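Local coordinates for protein 2-hydroxyhepta-2,4-diene-1,7-dioate isomerase (Mycobacterium abscessus, PDB 3RR6) that probably acts as a metal-dependent isomerase or hydrolase of the fumarylacetoacetate hydrolase family, although its own substrate is not established, at residues N140-T145 and I178-D183; V150-H155 and D169-L174. All coordinates share one frame; numbering follows the deposited sequence. Where two conformers were deposited one is given.

Contact 1: residues N140-T145 and I178-D183. With EDO (1,2-ethanediol), chain G.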
loop_
_atom_site.group_PDB
_atom_site.type_symbol
_atom_site.label_atom_id
_atom_site.label_comp_id
_atom_site.label_asym_id
_atom_site.label_seq_id
_atom_site.Cartn_x
_atom_site.Cartn_y
_atom_site.Cartn_z
ATOM N N ASN A 140 11.222 3.924 -12.708
ATOM C CA ASN A 140 11.149 4.793 -11.531
ATOM C C ASN A 140 10.495 4.132 -10.326
ATOM O O ASN A 140 10.355 4.774 -9.282
ATOM C CB ASN A 140 10.386 6.072 -11.875
ATOM C CG ASN A 140 11.171 6.963 -12.820
ATOM O OD1 ASN A 140 12.152 7.585 -12.417
ATOM N ND2 ASN A 140 10.778 6.979 -14.096
ATOM N N ILE A 141 10.099 2.871 -10.475
ATOM C CA ILE A 141 9.416 2.115 -9.427
ATOM C C ILE A 141 10.371 1.124 -8.772
ATOM O O ILE A 141 10.981 0.284 -9.452
ATOM C CB ILE A 141 8.166 1.401 -9.996
ATOM C CG1 ILE A 141 7.102 2.447 -10.377
ATOM C CG2 ILE A 141 7.620 0.365 -8.995
ATOM C CD1 ILE A 141 5.931 1.878 -11.205
ATOM N N LEU A 142 10.516 1.230 -7.452
ATOM C CA LEU A 142 11.270 0.241 -6.679
ATOM C C LEU A 142 10.598 -1.129 -6.723
ATOM O O LEU A 142 11.235 -2.151 -7.026
ATOM C CB LEU A 142 11.418 0.711 -5.228
ATOM C CG LEU A 142 12.091 -0.264 -4.268
ATOM C CD1 LEU A 142 13.528 -0.524 -4.704
ATOM C CD2 LEU A 142 12.056 0.268 -2.830
ATOM N N GLY A 143 9.310 -1.147 -6.409
ATOM C CA GLY A 143 8.535 -2.372 -6.395
ATOM C C GLY A 143 7.155 -2.132 -5.826
ATOM O O GLY A 143 6.690 -0.988 -5.765
ATOM N N TYR A 144 6.514 -3.218 -5.409
ATOM C CA TYR A 144 5.095 -3.191 -5.029
ATOM C C TYR A 144 4.909 -3.793 -3.659
ATOM O O TYR A 144 5.597 -4.740 -3.286
ATOM C CB TYR A 144 4.235 -3.950 -6.050
ATOM C CG TYR A 144 4.386 -3.368 -7.426
ATOM C CD1 TYR A 144 3.623 -2.283 -7.826
ATOM C CD2 TYR A 144 5.360 -3.838 -8.290
ATOM C CE1 TYR A 144 3.791 -1.709 -9.066
ATOM C CE2 TYR A 144 5.542 -3.257 -9.540
ATOM C CZ TYR A 144 4.765 -2.196 -9.913
ATOM O OH TYR A 144 4.949 -1.618 -11.149
ATOM N N THR A 145 3.981 -3.218 -2.913
ATOM C CA THR A 145 3.587 -3.766 -1.617
ATOM C C THR A 145 2.062 -3.689 -1.495
ATOM O O THR A 145 1.364 -3.457 -2.495
ATOM C CB THR A 145 4.371 -3.088 -0.449
ATOM O OG1 THR A 145 4.209 -3.853 0.757
ATOM C CG2 THR A 145 3.945 -1.641 -0.198
ATOM N N ILE A 178 8.271 -5.224 0.130
ATOM C CA ILE A 178 8.209 -4.696 -1.224
ATOM C C ILE A 178 8.835 -5.703 -2.177
ATOM O O ILE A 178 9.991 -6.070 -2.001
ATOM C CB ILE A 178 8.970 -3.365 -1.299
ATOM C CG1 ILE A 178 8.281 -2.317 -0.430
ATOM C CG2 ILE A 178 9.075 -2.860 -2.746
ATOM C CD1 ILE A 178 9.172 -1.140 -0.053
ATOM N N VAL A 179 8.080 -6.136 -3.185
ATOM C CA VAL A 179 8.584 -7.107 -4.172
ATOM C C VAL A 179 9.073 -6.352 -5.392
ATOM O O VAL A 179 8.318 -5.594 -5.999
ATOM C CB VAL A 179 7.500 -8.124 -4.566
ATOM C CG1 VAL A 179 8.062 -9.165 -5.540
ATOM C CG2 VAL A 179 6.953 -8.805 -3.315
ATOM N N THR A 180 10.344 -6.534 -5.744
ATOM C CA THR A 180 10.960 -5.714 -6.781
ATOM C C THR A 180 10.918 -6.294 -8.190
ATOM O O THR A 180 11.200 -5.564 -9.138
ATOM C CB THR A 180 12.432 -5.445 -6.471
ATOM O OG1 THR A 180 13.144 -6.695 -6.505
ATOM C CG2 THR A 180 12.585 -4.763 -5.129
ATOM N N ASP A 181 10.589 -7.577 -8.338
ATOM C CA ASP A 181 10.604 -8.212 -9.672
ATOM C C ASP A 181 9.211 -8.633 -10.166
ATOM O O ASP A 181 9.076 -9.548 -10.985
ATOM C CB ASP A 181 11.596 -9.392 -9.692
ATOM C CG ASP A 181 11.310 -10.452 -8.622
ATOM O OD1 ASP A 181 10.576 -10.187 -7.639
ATOM O OD2 ASP A 181 11.846 -11.578 -8.766
ATOM N N LEU A 182 8.195 -7.911 -9.709
ATOM C CA LEU A 182 6.795 -8.300 -9.882
ATOM C C LEU A 182 6.110 -7.521 -11.008
ATOM O O LEU A 182 6.223 -6.305 -11.088
ATOM C CB LEU A 182 6.052 -8.061 -8.566
ATOM C CG LEU A 182 4.594 -8.503 -8.489
ATOM C CD1 LEU A 182 4.492 -10.003 -8.684
ATOM C CD2 LEU A 182 3.982 -8.065 -7.147
ATOM N N ASP A 183 5.395 -8.231 -11.876
ATOM C CA ASP A 183 4.552 -7.603 -12.886
ATOM C C ASP A 183 3.160 -7.363 -12.282
ATOM O O ASP A 183 2.479 -8.320 -11.910
ATOM C CB ASP A 183 4.451 -8.518 -14.105
ATOM C CG ASP A 183 3.698 -7.892 -15.263
ATOM O OD1 ASP A 183 3.073 -6.828 -15.099
ATOM O OD2 ASP A 183 3.735 -8.480 -16.367
HETATM C C1 EDO G . 13.775 0.037 -10.117
HETATM O O1 EDO G . 12.954 -0.182 -11.284
HETATM C C2 EDO G . 14.424 1.422 -10.093
HETATM O O2 EDO G . 13.589 2.422 -9.485
HETATM O O HOH W 1 9.993 -3.026 -9.669
#

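Contact 2: residues V150-H155 and D169-L174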
loop_
_atom_site.group_PDB
_atom_site.type_symbol
_atom_site.label_atom_id
_atom_site.label_comp_id
_atom_site.label_asym_id
_atom_site.label_seq_id
_atom_site.Cartn_x
_atom_site.Cartn_y
_atom_site.Cartn_z
ATOM N N VAL A 150 -7.595 2.987 4.884
ATOM C CA VAL A 150 -8.627 3.027 5.911
ATOM C C VAL A 150 -9.269 4.420 5.914
ATOM O O VAL A 150 -8.569 5.439 5.829
ATOM C CB VAL A 150 -8.067 2.674 7.307
ATOM C CG1 VAL A 150 -9.188 2.684 8.367
ATOM C CG2 VAL A 150 -7.369 1.295 7.302
ATOM N N SER A 151 -10.601 4.453 5.985
ATOM C CA SER A 151 -11.355 5.684 5.746
ATOM C C SER A 151 -12.538 5.832 6.699
ATOM O O SER A 151 -13.377 4.928 6.784
ATOM C CB SER A 151 -11.905 5.679 4.309
ATOM O OG SER A 151 -10.874 5.468 3.349
ATOM N N ALA A 152 -12.627 6.972 7.375
ATOM C CA ALA A 152 -13.800 7.315 8.186
ATOM C C ALA A 152 -14.871 7.945 7.301
ATOM O O ALA A 152 -14.821 9.138 6.974
ATOM C CB ALA A 152 -13.413 8.253 9.340
ATOM N N ARG A 153 -15.831 7.121 6.889
ATOM C CA ARG A 153 -16.859 7.555 5.938
ATOM C C ARG A 153 -17.683 8.726 6.482
ATOM O O ARG A 153 -18.109 9.594 5.718
ATOM C CB ARG A 153 -17.794 6.388 5.570
ATOM C CG ARG A 153 -17.129 5.109 5.076
ATOM C CD ARG A 153 -16.204 5.292 3.877
ATOM N NE ARG A 153 -16.892 5.765 2.672
ATOM C CZ ARG A 153 -17.315 4.995 1.666
ATOM N NH1 ARG A 153 -17.145 3.676 1.683
ATOM N NH2 ARG A 153 -17.923 5.556 0.623
ATOM N N ASP A 154 -17.919 8.752 7.791
ATOM C CA ASP A 154 -18.663 9.857 8.394
ATOM C C ASP A 154 -17.918 11.180 8.248
ATOM O O ASP A 154 -18.527 12.234 8.082
ATOM C CB ASP A 154 -19.050 9.587 9.860
ATOM C CG ASP A 154 -17.897 9.108 10.724
ATOM O OD1 ASP A 154 -17.157 8.189 10.308
ATOM O OD2 ASP A 154 -17.767 9.621 11.862
ATOM N N HIS A 155 -16.592 11.125 8.276
ATOM C CA HIS A 155 -15.803 12.337 8.092
ATOM C C HIS A 155 -15.809 12.812 6.648
ATOM O O HIS A 155 -15.801 14.015 6.408
ATOM C CB HIS A 155 -14.376 12.136 8.601
ATOM C CG HIS A 155 -14.313 11.898 10.072
ATOM N ND1 HIS A 155 -13.142 11.586 10.730
ATOM C CD2 HIS A 155 -15.287 11.917 11.014
ATOM C CE1 HIS A 155 -13.401 11.415 12.016
ATOM N NE2 HIS A 155 -14.695 11.620 12.216
ATOM N N ASP A 169 -3.981 8.915 12.312
ATOM C CA ASP A 169 -2.885 8.009 12.621
ATOM C C ASP A 169 -3.416 6.561 12.543
ATOM O O ASP A 169 -4.546 6.279 12.960
ATOM C CB ASP A 169 -2.316 8.276 14.017
ATOM C CG ASP A 169 -1.447 9.533 14.115
ATOM O OD1 ASP A 169 -1.294 10.311 13.151
ATOM O OD2 ASP A 169 -0.889 9.733 15.223
ATOM N N THR A 170 -2.583 5.680 11.990
ATOM C CA THR A 170 -2.861 4.244 11.771
ATOM C C THR A 170 -3.752 3.909 10.579
ATOM O O THR A 170 -3.974 2.729 10.308
ATOM C CB THR A 170 -3.396 3.487 13.037
ATOM O OG1 THR A 170 -4.809 3.701 13.207
ATOM C CG2 THR A 170 -2.639 3.880 14.285
ATOM N N PHE A 171 -4.230 4.907 9.842
ATOM C CA PHE A 171 -5.124 4.632 8.704
ATOM C C PHE A 171 -4.421 4.255 7.387
ATOM O O PHE A 171 -5.080 4.158 6.359
ATOM C CB PHE A 171 -6.108 5.794 8.486
ATOM C CG PHE A 171 -7.323 5.759 9.391
ATOM C CD1 PHE A 171 -7.318 5.114 10.628
ATOM C CD2 PHE A 171 -8.486 6.389 8.984
ATOM C CE1 PHE A 171 -8.454 5.101 11.425
ATOM C CE2 PHE A 171 -9.618 6.376 9.777
ATOM C CZ PHE A 171 -9.601 5.738 10.995
ATOM N N CYS A 172 -3.112 4.007 7.423
ATOM C CA CYS A 172 -2.407 3.452 6.253
ATOM C C CYS A 172 -1.521 2.249 6.584
ATOM O O CYS A 172 -0.291 2.328 6.492
ATOM C CB CYS A 172 -1.591 4.538 5.543
ATOM S SG CYS A 172 -1.188 4.070 3.827
ATOM N N PRO A 173 -2.144 1.103 6.920
ATOM C CA PRO A 173 -1.360 -0.128 6.923
ATOM C C PRO A 173 -0.609 -0.315 5.610
ATOM O O PRO A 173 -1.177 -0.105 4.529
ATOM C CB PRO A 173 -2.420 -1.220 7.104
ATOM C CG PRO A 173 -3.539 -0.528 7.838
ATOM C CD PRO A 173 -3.539 0.880 7.346
ATOM N N LEU A 174 0.656 -0.709 5.732
ATOM C CA LEU A 174 1.539 -0.907 4.595
ATOM C C LEU A 174 2.465 -2.090 4.876
ATOM O O LEU A 174 3.063 -2.167 5.949
ATOM C CB LEU A 174 2.355 0.366 4.375
ATOM C CG LEU A 174 3.066 0.532 3.038
ATOM C CD1 LEU A 174 2.070 0.762 1.902
ATOM C CD2 LEU A 174 4.064 1.694 3.128
#

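Contact 1: residues N140-T145 and I178-D183
Y144 and V179 face each other as an antiparallel hydrogen-bonded pair, joined by two backbone bonds. V179 N donates a hydrogen bond to Y144 O at 2.9 Å, with an N-H...O angle of 165°, and Y144 N donates to V179 O at 3.0 Å, the donor tilted 32° from the carbonyl plane. The carbonyl of Y144 also receives the CA-H of I178, the two heavy atoms 3.3 Å apart. Past this pair the direct backbone bonds give way to water 1, which links T180 O and, weakly, L142 O; it has more acceptors nearby than protons, so its bonds may be shared.

G143 suits its place because the backbones close in here: its CA lies 3.3 Å from V179 O and 4.1 Å from T180 CA, a spot with little space to spare. The bare glycine lets I178 CG2 settle 3.7 Å from G143 C. That methyl is anti to the backbone N of I178, while CG1, beside that N, runs over T145 CB and carries CD1 to within 4.2 Å of L142 CD2. T180 lays CB and CG2 against L142 O; its hydroxyl turns to M5 N. With the tyrosine on the other side of the sheet, CB of Y144 packs on CD2 of L182, in the loop after strand 172-179, and ring atom CE2 lies 3.5 Å from L182 O, which approaches the ring obliquely.

Within the fold, L142 and G143 both pair with V124, a classic beta bulge against strand 115-125. Helix 210-220 lies against I141 and Y144 through V210, while strand 6-12 pairs with I178 through L7, so that strand 172-179 runs between strands 141-152 and 6-12.

Contact 2: residues V150-H155 and D169-L174
V150 plugs against F171 where two strands of the fumarylacetoacetate hydrolase fold, 141-152 and 172-179, come together at the ends joined by a short helical connection. The tight part is a CH-pi contact: V150 CG1 stands 3.6 Å from the centroid of the F171 ring and only 7° off its normal, almost exactly over the middle of one face. This methyl is anti to the valine's own backbone N (chi1 -178°), which sends it over the ring, while CG2 goes the other way to meet P173 CD at 3.9 Å. The branched valine can thus touch two apolar neighbours at once, one with each methyl, and the proline ring presents its apolar CD and has no backbone N-H to satisfy. H168 and V115 also meet the phenylalanine.

Beyond this core the contact thins out. A152, at the N-cap position of helix 153-159, meets the ring obliquely with its backbone N, 3.9 Å from F171 CE2, and its small CB stands a little further off. D169 is exposed to solvent and T170 partly so, though T170 packs on I100 and I106; the T170 hydroxyl bonds back to D169 O and also pairs with Q107 N.

A single hydrogen bond ties the backbones: V150 N to F171 O, 3.1 Å long and bent to 136° at the proton, on a carbonyl that also accepts from K94 NZ.

Contacts 1 and 2 join the same two strands, 141-152 and 172-179, at places whose centres lie 24 Å apart, on opposite sides of the chain's centre. Along the sequence the order is 140-145, 150-155, 169-174, 178-183: the antiparallel strands are joined by helices 153-159 and 163-167, with contact 2 the inner pair and contact 1 the outer. Between them the strands stay in touch, T145 CG2 lying 3.7 Å from L174 CD1. All four segments belong to the family's C-terminal region. Contact 2 sits beside the helical connection, whereas at contact 1 I178 pairs with L7 of the N-terminal strand 6-12.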